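Local coordinates for oxidoreductase, 2OG-Fe oxygenase family protein, putative, expressed (Oryza sativa subsp. japonica, PDB 5XOI) that probably acts as an iron(II)- and 2-oxoglutarate-dependent dioxygenase of the AlkB family, this chain being its oxygenase domain, at residues E165-D170 against G200-K205; G161-F166 against D181-D186; G152-S157 against V187-G192. One frame throughout, in Å; residues are numbered along the deposited sequence.

Contact 1: E165-D170 against G200-K205; sequences EFLYGD and GVSRIK
Glu165 to Leu167 pair antiparallel with Gly200 to Arg203 in the four-stranded sheet of the double-stranded beta-helix of 2-oxoglutarate oxygenases, just beyond the manganese ligand His199. Leu167 and Gly200 form a hydrogen-bonded pair, with Leu167 N 2.9 Å from Gly200 O and Gly200 N bonded back to Leu167 O. Phe166 and Val201 follow as a non-hydrogen-bonded pair. Beyond them two residues, Ser202 and Arg203, lie against the single Glu165, the pattern of a beta bulge: Glu165 O takes Ser202 N at 2.9 Å, while Glu165 N gives a straight bond (167°) to Arg203 O. The hydroxyl of Ser202, turned between its backbone N and carbonyl carbon (chi1 56°), donates a second, longer bond from above the carbonyl plane, with Ser202 OG 3.3 Å from Glu165 O. Leu167 CD1 packs on the same hydroxyl. The extended chain of Glu165 lies alongside Arg203 and crosses Lys205 at about a right angle. Lys205, bent at its last torsion, makes a short salt bridge, NZ to Glu165 OE2 2.5 Å, reaching the oxygen from above the carboxylate plane. Arg203 points no N-H at that carboxylate: its CD methylene lies 3.4 Å from Glu165 OE2, and the guanidinium adds at most a long-range charge attraction. On the other face, Phe166 CD1 sits 3.3 Å from Gly200 O, and Val201 CG2 comes to the ring edge, on the side of the bound succinate and the metal. Strand 134-139 continues the sheet beyond Val201 through Leu136, strand 178-182 flanks Phe166 through Val180, and Met13 of strand 13-16 packs against Phe166.

Contact 2: G161-F166 against D181-D186; sequences GDTAEF and DLESGD
Ala164 and Leu182 form a hydrogen-bonded pair in the beta hairpin of strands 163-169 and 178-182, at the edge of the smaller sheet of the double-stranded beta-helix. Ala164 N lies 2.9 Å from Leu182 O, and Leu182 N returns a bond of 2.8 Å to Ala164 O. Where the strands part, waters and a serine take over the backbone groups. One water receives Ser184 N, donates to Gly161 O, and is hydrogen-bonded to Thr163 OG1. Another gives its hydrogens to Asp162 O and Leu182 O, each 2.8 Å away, so Leu182 O holds two partners. A third joins Thr163 OG1 to Glu183 OE1. Gly161 N reaches Ser184 OG directly at 2.9 Å, the bond close to straight (159°); with OG anti to its own N (chi1 -165°), the hydroxyl is swung across to that amide, and it also bonds Gln25 OE1. With an alanine in place of Ser184, the Gly161 amide would probably lose its acceptor and Gln25 a partner. A type II turn from Glu183 to Asp186 is closed by Asp186 N on Glu183 O, and Asp186 OD2 accepts Glu183 N at 2.9 Å from above the carboxylate plane. Lys17 forms salt bridges with both Glu183 and Asp186. Thr163 N goes to Thr208 OG1, Asp162 OD1 to the amides of Thr208 and Ala209, and Glu165 to Lys205. On the partly exposed face Asp181 runs beside Glu165, and Asp181 CB meets Thr163 CG2. On the buried face Leu182 leans obliquely against the Phe166 side chain, its CD1 3.5 Å from Phe166 CG.

Contact 3: G152-S157 against V187-G192; sequences GLPVVS and VLIFGG
Val187 opens this antiparallel pairing against Val156 and Ser157, its CG1 meeting Val156 CG1 at 3.8 Å and its CA approaching Ser157 O. Leu188 makes a hydrogen-bonded pair with Ser157: Ser157 N lies 2.8 Å from Leu188 O, and Leu188 N bonds back to Ser157 O. Ile189 faces Val156 in a non-hydrogen-bonded pair, the two side chains alongside and pointing the same way. Its CG2 branch, anti to the backbone N, touches Pro154 CB at 3.6 Å, while CG1 meets Val156 CG2 at 4.0 Å. Helix 87-106 packs on this face through Val93, Ala96 and Ser100. The strands are neighbours in the larger sheet of the double-stranded beta-helix, and their other face, with Val155, Ser157, Leu188 and Phe190, looks toward the metal and the bound succinate. Phe190 pairs with Val155 by two backbone bonds. Its CG stands between backbone N and carbonyl carbon (chi1 47°), which turns one face of the ring to Val155 in a CH-pi contact: Val155 CB lies 3.7 Å from the centroid of the Phe190 ring, 16° off its normal, and CG1 approaches CZ. The ring also meets His199, a manganese ligand, and Val155 touches the ligand Asp141. At Gly191 the chains draw very close, its CA 3.7 Å from Pro154 CA; a CB there would clash with Pro154 and Gly152 O. Gly192 N then bonds Gly152 O at 3.0 Å, lying in the carbonyl plane on a lone pair; Gly152, the first residue to leave helical geometry after helix 146-150, completes a Schellman motif.

In the fold
Contacts 1 and 2 lie on the two flanks of strand 163-169 and share Glu165 and Phe166; contact 3 belongs to the larger, facing sheet. Among the contacts between the sheets, Phe166 CE2 packs 3.5 Å from Leu188 CD2. Contact 1 is partly buried: charged and hydroxyl groups line its outward face, an aromatic ring its inward one. Contact 2 is buried, with three waters bridging backbone and side-chain groups where its strands part. Contact 3, also buried, relies on apolar packing and regular backbone bonds. Lys205 ties contact 1 to contact 2, its N bonding Thr163 O. Phe166 and Phe190 approach the metal site from different sheets, both near His199.

Contact 1: E165-D170 against G200-K205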
ATOM      1  N   GLU A 165       4.052  11.123   4.980  1.00 15.03           N
ATOM      2  CA  GLU A 165       5.497  11.174   4.799  1.00 13.58           C
ATOM      3  C   GLU A 165       5.997   9.731   4.864  1.00 13.41           C
ATOM      4  O   GLU A 165       5.894   9.085   5.911  1.00 15.26           O
ATOM      5  CB  GLU A 165       6.139  12.068   5.864  1.00 16.57           C
ATOM      6  CG  GLU A 165       5.692  13.528   5.738  1.00 22.65           C
ATOM      7  CD  GLU A 165       6.343  14.472   6.744  1.00 33.23           C
ATOM      8  OE1 GLU A 165       7.476  14.199   7.201  1.00 32.51           O
ATOM      9  OE2 GLU A 165       5.722  15.512   7.060  1.00 37.28           O
ATOM     10  N   PHE A 166       6.491   9.213   3.737  1.00 13.96           N
ATOM     11  CA  PHE A 166       6.817   7.796   3.568  1.00 15.63           C
ATOM     12  C   PHE A 166       8.332   7.643   3.558  1.00 17.08           C
ATOM     13  O   PHE A 166       9.019   8.307   2.774  1.00 17.10           O
ATOM     14  CB  PHE A 166       6.191   7.264   2.271  1.00 14.35           C
ATOM     15  CG  PHE A 166       6.412   5.790   2.018  1.00 17.54           C
ATOM     16  CD1 PHE A 166       5.593   4.833   2.611  1.00 20.24           C
ATOM     17  CD2 PHE A 166       7.405   5.362   1.140  1.00 18.39           C
ATOM     18  CE1 PHE A 166       5.771   3.484   2.360  1.00 18.67           C
ATOM     19  CE2 PHE A 166       7.583   3.997   0.882  1.00 15.52           C
ATOM     20  CZ  PHE A 166       6.768   3.064   1.495  1.00 16.70           C
ATOM     21  N   LEU A 167       8.854   6.792   4.444  1.00 14.04           N
ATOM     22  CA  LEU A 167      10.288   6.554   4.537  1.00 15.04           C
ATOM     23  C   LEU A 167      10.634   5.266   3.806  1.00 12.94           C
ATOM     24  O   LEU A 167       9.864   4.299   3.847  1.00 14.99           O
ATOM     25  CB  LEU A 167      10.737   6.439   5.999  1.00 13.04           C
ATOM     26  CG  LEU A 167      11.083   7.691   6.811  1.00 26.65           C
ATOM     27  CD1 LEU A 167      10.222   8.887   6.479  1.00 33.09           C
ATOM     28  CD2 LEU A 167      11.005   7.367   8.294  1.00 26.61           C
ATOM     29  N   TYR A 168      11.802   5.235   3.163  1.00 13.43           N
ATOM     30  CA  TYR A 168      12.251   3.996   2.537  1.00 14.64           C
ATOM     31  C   TYR A 168      13.774   3.953   2.468  1.00 16.19           C
ATOM     32  O   TYR A 168      14.437   4.986   2.325  1.00 16.23           O
ATOM     33  CB  TYR A 168      11.660   3.816   1.126  1.00 16.54           C
ATOM     34  CG  TYR A 168      11.963   4.933   0.156  1.00 13.98           C
ATOM     35  CD1 TYR A 168      11.210   6.106   0.155  1.00 16.96           C
ATOM     36  CD2 TYR A 168      12.982   4.800  -0.785  1.00 16.82           C
ATOM     37  CE1 TYR A 168      11.480   7.133  -0.757  1.00 20.43           C
ATOM     38  CE2 TYR A 168      13.265   5.818  -1.694  1.00 18.80           C
ATOM     39  CZ  TYR A 168      12.517   6.979  -1.674  1.00 23.39           C
ATOM     40  OH  TYR A 168      12.811   7.981  -2.579  1.00 20.87           O
ATOM     41  N   GLY A 169      14.319   2.744   2.570  1.00 14.74           N
ATOM     42  CA  GLY A 169      15.758   2.582   2.529  1.00 15.18           C
ATOM     43  C   GLY A 169      16.128   1.121   2.625  1.00 17.82           C
ATOM     44  O   GLY A 169      15.268   0.238   2.605  1.00 15.62           O
ATOM     45  N   ASP A 170      17.425   0.872   2.734  1.00 14.53           N
ATOM     46  CA  ASP A 170      17.908  -0.499   2.718  1.00 15.95           C
ATOM     47  C   ASP A 170      18.051  -1.107   4.106  1.00 15.81           C
ATOM     48  O   ASP A 170      18.297  -2.316   4.204  1.00 16.30           O
ATOM     49  CB  ASP A 170      19.263  -0.574   2.015  1.00 16.95           C
ATOM     50  CG  ASP A 170      19.183  -0.164   0.564  1.00 26.71           C
ATOM     51  OD1 ASP A 170      18.275  -0.644  -0.139  1.00 28.52           O
ATOM     52  OD2 ASP A 170      20.022   0.644   0.141  1.00 33.35           O
ATOM     53  N   GLY A 200       8.137   2.756   5.833  1.00 13.22           N
ATOM     54  CA  GLY A 200       7.160   3.051   6.867  1.00 14.35           C
ATOM     55  C   GLY A 200       6.582   4.436   6.675  1.00 13.96           C
ATOM     56  O   GLY A 200       6.869   5.127   5.690  1.00 13.67           O
ATOM     57  N   VAL A 201       5.764   4.842   7.644  1.00 13.09           N
ATOM     58  CA  VAL A 201       5.057   6.118   7.578  1.00 14.41           C
ATOM     59  C   VAL A 201       5.469   6.906   8.815  1.00 16.46           C
ATOM     60  O   VAL A 201       5.154   6.509   9.946  1.00 16.69           O
ATOM     61  CB  VAL A 201       3.532   5.943   7.497  1.00 14.17           C
ATOM     62  CG1 VAL A 201       2.843   7.305   7.632  1.00 13.62           C
ATOM     63  CG2 VAL A 201       3.129   5.315   6.161  1.00 13.16           C
ATOM     64  N   SER A 202       6.215   7.996   8.612  1.00 16.32           N
ATOM     65  CA  SER A 202       6.712   8.757   9.754  1.00 13.57           C
ATOM     66  C   SER A 202       5.724   9.797  10.256  1.00 14.85           C
ATOM     67  O   SER A 202       5.824  10.228  11.417  1.00 20.26           O
ATOM     68  CB  SER A 202       8.030   9.434   9.393  1.00 16.14           C
ATOM     69  OG  SER A 202       7.860  10.255   8.249  1.00 21.85           O
ATOM     70  N   ARG A 203       4.768  10.200   9.422  1.00 13.17           N
ATOM     71  CA  ARG A 203       3.885  11.310   9.752  1.00 15.64           C
ATOM     72  C   ARG A 203       2.734  11.343   8.759  1.00 17.77           C
ATOM     73  O   ARG A 203       2.919  11.040   7.577  1.00 16.60           O
ATOM     74  CB  ARG A 203       4.662  12.629   9.694  1.00 19.98           C
ATOM     75  CG  ARG A 203       4.112  13.754  10.518  1.00 27.32           C
ATOM     76  CD  ARG A 203       5.019  14.968  10.317  1.00 34.90           C
ATOM     77  NE  ARG A 203       4.783  16.031  11.290  1.00 46.17           N
ATOM     78  CZ  ARG A 203       3.650  16.712  11.385  1.00 44.92           C
ATOM     79  NH1 ARG A 203       2.647  16.429  10.573  1.00 45.41           N
ATOM     80  NH2 ARG A 203       3.521  17.676  12.286  1.00 44.37           N
ATOM     81  N   ILE A 204       1.554  11.705   9.251  1.00 13.09           N
ATOM     82  CA  ILE A 204       0.423  12.078   8.411  1.00 14.25           C
ATOM     83  C   ILE A 204       0.328  13.599   8.456  1.00 16.37           C
ATOM     84  O   ILE A 204       0.335  14.189   9.542  1.00 18.29           O
ATOM     85  CB  ILE A 204      -0.886  11.427   8.891  1.00 15.97           C
ATOM     86  CG1 ILE A 204      -0.754   9.897   9.047  1.00 18.27           C
ATOM     87  CG2 ILE A 204      -2.044  11.813   7.966  1.00 17.94           C
ATOM     88  CD1 ILE A 204      -0.446   9.140   7.754  1.00 13.32           C
ATOM     89  N   LYS A 205       0.269  14.234   7.286  1.00 16.33           N
ATOM     90  CA  LYS A 205       0.161  15.690   7.219  1.00 16.38           C
ATOM     91  C   LYS A 205      -1.295  16.090   7.396  1.00 14.20           C
ATOM     92  O   LYS A 205      -2.120  15.794   6.522  1.00 14.58           O
ATOM     93  CB  LYS A 205       0.687  16.222   5.877  1.00 16.34           C
ATOM     94  CG  LYS A 205       2.150  15.901   5.596  1.00 22.73           C
ATOM     95  CD  LYS A 205       2.591  16.536   4.276  1.00 25.61           C
ATOM     96  CE  LYS A 205       4.084  16.408   4.044  1.00 38.16           C
ATOM     97  NZ  LYS A 205       4.871  16.976   5.164  1.00 41.97           N
TER

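Contact 2: G161-F166 against D181-D186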
ATOM      1  N   GLY A 161      -6.677  10.373   0.897  1.00 14.19           N
ATOM      2  CA  GLY A 161      -6.901  11.222   2.058  1.00 16.34           C
ATOM      3  C   GLY A 161      -5.720  12.121   2.361  1.00 17.12           C
ATOM      4  O   GLY A 161      -5.116  12.687   1.447  1.00 15.93           O
ATOM      5  N   ASP A 162      -5.390  12.280   3.639  1.00 13.68           N
ATOM      6  CA  ASP A 162      -4.239  13.092   4.021  1.00 14.48           C
ATOM      7  C   ASP A 162      -2.931  12.501   3.494  1.00 13.36           C
ATOM      8  O   ASP A 162      -2.778  11.284   3.358  1.00 14.35           O
ATOM      9  CB  ASP A 162      -4.160  13.205   5.541  1.00 16.01           C
ATOM     10  CG  ASP A 162      -5.252  14.080   6.119  1.00 22.42           C
ATOM     11  OD1 ASP A 162      -5.710  15.024   5.423  1.00 17.95           O
ATOM     12  OD2 ASP A 162      -5.643  13.829   7.283  1.00 18.49           O
ATOM     13  N   THR A 163      -1.974  13.384   3.235  1.00 13.70           N
ATOM     14  CA  THR A 163      -0.661  12.982   2.745  1.00 15.10           C
ATOM     15  C   THR A 163       0.131  12.266   3.833  1.00 17.95           C
ATOM     16  O   THR A 163       0.093  12.659   5.006  1.00 14.34           O
ATOM     17  CB  THR A 163       0.094  14.221   2.277  1.00 16.17           C
ATOM     18  OG1 THR A 163      -0.632  14.833   1.201  1.00 16.76           O
ATOM     19  CG2 THR A 163       1.529  13.871   1.835  1.00 16.95           C
ATOM     20  N   ALA A 164       0.846  11.208   3.444  1.00 12.53           N
ATOM     21  CA  ALA A 164       1.788  10.534   4.333  1.00 12.66           C
ATOM     22  C   ALA A 164       3.211  10.921   3.965  1.00 17.48           C
ATOM     23  O   ALA A 164       3.536  11.039   2.787  1.00 14.88           O
ATOM     24  CB  ALA A 164       1.657   9.015   4.235  1.00 16.57           C
ATOM     25  N   GLU A 165       4.052  11.123   4.980  1.00 15.03           N
ATOM     26  CA  GLU A 165       5.497  11.174   4.799  1.00 13.58           C
ATOM     27  C   GLU A 165       5.997   9.731   4.864  1.00 13.41           C
ATOM     28  O   GLU A 165       5.894   9.085   5.911  1.00 15.26           O
ATOM     29  CB  GLU A 165       6.139  12.068   5.864  1.00 16.57           C
ATOM     30  CG  GLU A 165       5.692  13.528   5.738  1.00 22.65           C
ATOM     31  CD  GLU A 165       6.343  14.472   6.744  1.00 33.23           C
ATOM     32  OE1 GLU A 165       7.476  14.199   7.201  1.00 32.51           O
ATOM     33  OE2 GLU A 165       5.722  15.512   7.060  1.00 37.28           O
ATOM     34  N   PHE A 166       6.491   9.213   3.737  1.00 13.96           N
ATOM     35  CA  PHE A 166       6.817   7.796   3.568  1.00 15.63           C
ATOM     36  C   PHE A 166       8.332   7.643   3.558  1.00 17.08           C
ATOM     37  O   PHE A 166       9.019   8.307   2.774  1.00 17.10           O
ATOM     38  CB  PHE A 166       6.191   7.264   2.271  1.00 14.35           C
ATOM     39  CG  PHE A 166       6.412   5.790   2.018  1.00 17.54           C
ATOM     40  CD1 PHE A 166       5.593   4.833   2.611  1.00 20.24           C
ATOM     41  CD2 PHE A 166       7.405   5.362   1.140  1.00 18.39           C
ATOM     42  CE1 PHE A 166       5.771   3.484   2.360  1.00 18.67           C
ATOM     43  CE2 PHE A 166       7.583   3.997   0.882  1.00 15.52           C
ATOM     44  CZ  PHE A 166       6.768   3.064   1.495  1.00 16.70           C
ATOM     45  N   ASP A 181       6.667  12.165  -0.186  1.00 16.77           N
ATOM     46  CA  ASP A 181       5.280  12.363   0.207  1.00 16.62           C
ATOM     47  C   ASP A 181       4.357  11.533  -0.677  1.00 17.51           C
ATOM     48  O   ASP A 181       4.428  11.605  -1.912  1.00 18.60           O
ATOM     49  CB  ASP A 181       4.883  13.833   0.119  1.00 17.06           C
ATOM     50  CG  ASP A 181       5.483  14.679   1.227  1.00 22.51           C
ATOM     51  OD1 ASP A 181       6.072  14.144   2.190  1.00 20.68           O
ATOM     52  OD2 ASP A 181       5.350  15.912   1.123  1.00 28.94           O
ATOM     53  N   LEU A 182       3.467  10.781  -0.044  1.00 14.92           N
ATOM     54  CA  LEU A 182       2.425  10.042  -0.745  1.00 15.13           C
ATOM     55  C   LEU A 182       1.126  10.804  -0.539  1.00 15.63           C
ATOM     56  O   LEU A 182       0.590  10.841   0.576  1.00 15.33           O
ATOM     57  CB  LEU A 182       2.328   8.602  -0.243  1.00 14.69           C
ATOM     58  CG  LEU A 182       3.614   7.771  -0.377  1.00 16.12           C
ATOM     59  CD1 LEU A 182       3.413   6.376   0.222  1.00 15.28           C
ATOM     60  CD2 LEU A 182       4.027   7.664  -1.830  1.00 15.05           C
ATOM     61  N   GLU A 183       0.653  11.454  -1.606  1.00 15.20           N
ATOM     62  CA  GLU A 183      -0.532  12.303  -1.576  1.00 16.42           C
ATOM     63  C   GLU A 183      -1.736  11.522  -2.075  1.00 15.36           C
ATOM     64  O   GLU A 183      -1.600  10.480  -2.709  1.00 15.87           O
ATOM     65  CB  GLU A 183      -0.338  13.551  -2.447  1.00 16.94           C
ATOM     66  CG  GLU A 183       0.916  14.346  -2.153  1.00 15.18           C
ATOM     67  CD  GLU A 183       1.037  15.558  -3.058  1.00 25.31           C
ATOM     68  OE1 GLU A 183       0.769  16.683  -2.597  1.00 27.29           O
ATOM     69  OE2 GLU A 183       1.389  15.380  -4.240  1.00 23.71           O
ATOM     70  N   SER A 184      -2.927  12.046  -1.793  1.00 15.11           N
ATOM     71  CA  SER A 184      -4.151  11.353  -2.191  1.00 13.52           C
ATOM     72  C   SER A 184      -4.173  11.098  -3.697  1.00 14.54           C
ATOM     73  O   SER A 184      -3.963  12.014  -4.500  1.00 17.30           O
ATOM     74  CB  SER A 184      -5.380  12.167  -1.780  1.00 15.93           C
ATOM     75  OG  SER A 184      -6.546  11.365  -1.834  1.00 16.46           O
ATOM     76  N   GLY A 185      -4.446   9.847  -4.069  1.00 14.83           N
ATOM     77  CA  GLY A 185      -4.445   9.401  -5.441  1.00 17.26           C
ATOM     78  C   GLY A 185      -3.142   8.795  -5.914  1.00 18.97           C
ATOM     79  O   GLY A 185      -3.126   8.151  -6.971  1.00 19.48           O
ATOM     80  N   ASP A 186      -2.050   8.977  -5.174  1.00 14.94           N
ATOM     81  CA  ASP A 186      -0.771   8.409  -5.591  1.00 16.25           C
ATOM     82  C   ASP A 186      -0.791   6.887  -5.481  1.00 19.04           C
ATOM     83  O   ASP A 186      -1.417   6.307  -4.585  1.00 17.75           O
ATOM     84  CB  ASP A 186       0.382   8.947  -4.750  1.00 12.54           C
ATOM     85  CG  ASP A 186       0.702  10.423  -5.022  1.00 13.97           C
ATOM     86  OD1 ASP A 186       0.110  11.032  -5.942  1.00 17.14           O
ATOM     87  OD2 ASP A 186       1.565  10.969  -4.292  1.00 16.98           O
TER
HETATM   88  O   HOH W   1      -3.061  14.109   0.215  1.00 13.40           O
HETATM   89  O   HOH W   2      -1.808   9.688   1.330  1.00 14.21           O
HETATM   90  O   HOH W   3       0.127  17.128   0.453  1.00 29.15           O

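Contact 3: G152-S157 against V187-G192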
ATOM      1  N   GLY A 152      10.604 -11.261  -6.885  1.00 24.89           N
ATOM      2  CA  GLY A 152      10.451  -9.820  -6.831  1.00 22.97           C
ATOM      3  C   GLY A 152       9.066  -9.315  -7.153  1.00 18.29           C
ATOM      4  O   GLY A 152       8.916  -8.149  -7.530  1.00 19.11           O
ATOM      5  N   LEU A 153       8.046 -10.149  -6.986  1.00 20.17           N
ATOM      6  CA  LEU A 153       6.676  -9.729  -7.241  1.00 16.80           C
ATOM      7  C   LEU A 153       6.368  -8.460  -6.457  1.00 15.40           C
ATOM      8  O   LEU A 153       6.563  -8.429  -5.233  1.00 18.43           O
ATOM      9  CB  LEU A 153       5.687 -10.821  -6.847  1.00 17.93           C
ATOM     10  CG  LEU A 153       5.373 -11.939  -7.833  1.00 24.19           C
ATOM     11  CD1 LEU A 153       6.564 -12.332  -8.652  1.00 32.71           C
ATOM     12  CD2 LEU A 153       4.778 -13.121  -7.107  1.00 26.07           C
ATOM     13  N   PRO A 154       5.890  -7.410  -7.108  1.00 16.60           N
ATOM     14  CA  PRO A 154       5.869  -6.089  -6.481  1.00 15.24           C
ATOM     15  C   PRO A 154       4.789  -5.934  -5.422  1.00 18.18           C
ATOM     16  O   PRO A 154       3.783  -6.645  -5.389  1.00 17.39           O
ATOM     17  CB  PRO A 154       5.599  -5.142  -7.656  1.00 15.77           C
ATOM     18  CG  PRO A 154       4.815  -5.975  -8.617  1.00 16.68           C
ATOM     19  CD  PRO A 154       5.363  -7.389  -8.484  1.00 18.30           C
ATOM     20  N   VAL A 155       5.033  -4.955  -4.552  1.00 17.99           N
ATOM     21  CA  VAL A 155       4.022  -4.398  -3.660  1.00 17.51           C
ATOM     22  C   VAL A 155       3.418  -3.190  -4.359  1.00 15.46           C
ATOM     23  O   VAL A 155       4.158  -2.329  -4.841  1.00 16.16           O
ATOM     24  CB  VAL A 155       4.655  -3.985  -2.320  1.00 13.17           C
ATOM     25  CG1 VAL A 155       3.617  -3.347  -1.378  1.00 15.98           C
ATOM     26  CG2 VAL A 155       5.369  -5.179  -1.663  1.00 14.46           C
ATOM     27  N   VAL A 156       2.090  -3.111  -4.411  1.00 12.77           N
ATOM     28  CA  VAL A 156       1.394  -1.974  -5.031  1.00 12.67           C
ATOM     29  C   VAL A 156       0.543  -1.303  -3.963  1.00 13.96           C
ATOM     30  O   VAL A 156      -0.337  -1.945  -3.383  1.00 13.96           O
ATOM     31  CB  VAL A 156       0.522  -2.407  -6.217  1.00 14.75           C
ATOM     32  CG1 VAL A 156      -0.249  -1.214  -6.778  1.00 16.35           C
ATOM     33  CG2 VAL A 156       1.380  -3.062  -7.307  1.00 19.55           C
ATOM     34  N   SER A 157       0.769  -0.005  -3.738  1.00 12.25           N
ATOM     35  CA  SER A 157       0.189   0.711  -2.600  1.00 14.02           C
ATOM     36  C   SER A 157      -0.613   1.922  -3.072  1.00 15.69           C
ATOM     37  O   SER A 157      -0.064   2.814  -3.729  1.00 16.18           O
ATOM     38  CB  SER A 157       1.301   1.155  -1.643  1.00 17.34           C
ATOM     39  OG  SER A 157       0.864   2.156  -0.746  1.00 17.16           O
ATOM     40  N   VAL A 187      -0.096   6.233  -6.407  1.00 13.75           N
ATOM     41  CA  VAL A 187       0.139   4.795  -6.333  1.00 13.58           C
ATOM     42  C   VAL A 187       1.640   4.579  -6.346  1.00 18.25           C
ATOM     43  O   VAL A 187       2.338   5.124  -7.203  1.00 16.79           O
ATOM     44  CB  VAL A 187      -0.531   4.024  -7.487  1.00 13.35           C
ATOM     45  CG1 VAL A 187      -0.090   2.549  -7.466  1.00 16.84           C
ATOM     46  CG2 VAL A 187      -2.033   4.115  -7.363  1.00 12.98           C
ATOM     47  N   LEU A 188       2.136   3.823  -5.375  1.00 15.45           N
ATOM     48  CA  LEU A 188       3.554   3.510  -5.260  1.00 14.60           C
ATOM     49  C   LEU A 188       3.739   2.020  -5.511  1.00 14.83           C
ATOM     50  O   LEU A 188       2.963   1.208  -5.002  1.00 14.23           O
ATOM     51  CB  LEU A 188       4.078   3.870  -3.865  1.00 13.92           C
ATOM     52  CG  LEU A 188       5.514   3.452  -3.573  1.00 15.78           C
ATOM     53  CD1 LEU A 188       6.480   4.294  -4.396  1.00 15.69           C
ATOM     54  CD2 LEU A 188       5.812   3.606  -2.083  1.00 20.22           C
ATOM     55  N   ILE A 189       4.748   1.660  -6.305  1.00 14.00           N
ATOM     56  CA  ILE A 189       5.067   0.261  -6.581  1.00 14.38           C
ATOM     57  C   ILE A 189       6.521   0.027  -6.213  1.00 13.27           C
ATOM     58  O   ILE A 189       7.388   0.800  -6.620  1.00 18.14           O
ATOM     59  CB  ILE A 189       4.826  -0.103  -8.060  1.00 13.13           C
ATOM     60  CG1 ILE A 189       3.382   0.198  -8.458  1.00 14.86           C
ATOM     61  CG2 ILE A 189       5.139  -1.591  -8.282  1.00 13.39           C
ATOM     62  CD1 ILE A 189       3.024  -0.243  -9.852  1.00 19.07           C
ATOM     63  N   PHE A 190       6.797  -1.023  -5.434  1.00 15.24           N
ATOM     64  CA  PHE A 190       8.175  -1.475  -5.268  1.00 14.99           C
ATOM     65  C   PHE A 190       8.272  -2.981  -5.502  1.00 15.19           C
ATOM     66  O   PHE A 190       7.580  -3.772  -4.852  1.00 16.04           O
ATOM     67  CB  PHE A 190       8.797  -1.056  -3.912  1.00 14.25           C
ATOM     68  CG  PHE A 190       7.953  -1.301  -2.661  1.00 17.71           C
ATOM     69  CD1 PHE A 190       6.956  -0.406  -2.274  1.00 18.24           C
ATOM     70  CD2 PHE A 190       8.268  -2.346  -1.796  1.00 17.63           C
ATOM     71  CE1 PHE A 190       6.234  -0.595  -1.093  1.00 16.24           C
ATOM     72  CE2 PHE A 190       7.557  -2.542  -0.615  1.00 12.65           C
ATOM     73  CZ  PHE A 190       6.530  -1.672  -0.266  1.00 15.31           C
ATOM     74  N   GLY A 191       9.115  -3.367  -6.458  1.00 16.94           N
ATOM     75  CA  GLY A 191       9.360  -4.767  -6.746  1.00 16.22           C
ATOM     76  C   GLY A 191      10.769  -4.945  -7.276  1.00 16.98           C
ATOM     77  O   GLY A 191      11.575  -4.008  -7.217  1.00 17.95           O
ATOM     78  N   GLY A 192      11.082  -6.135  -7.782  1.00 20.74           N
ATOM     79  CA  GLY A 192      12.436  -6.365  -8.249  1.00 20.68           C
ATOM     80  C   GLY A 192      13.430  -6.112  -7.139  1.00 23.66           C
ATOM     81  O   GLY A 192      13.228  -6.506  -5.981  1.00 20.84           O
TER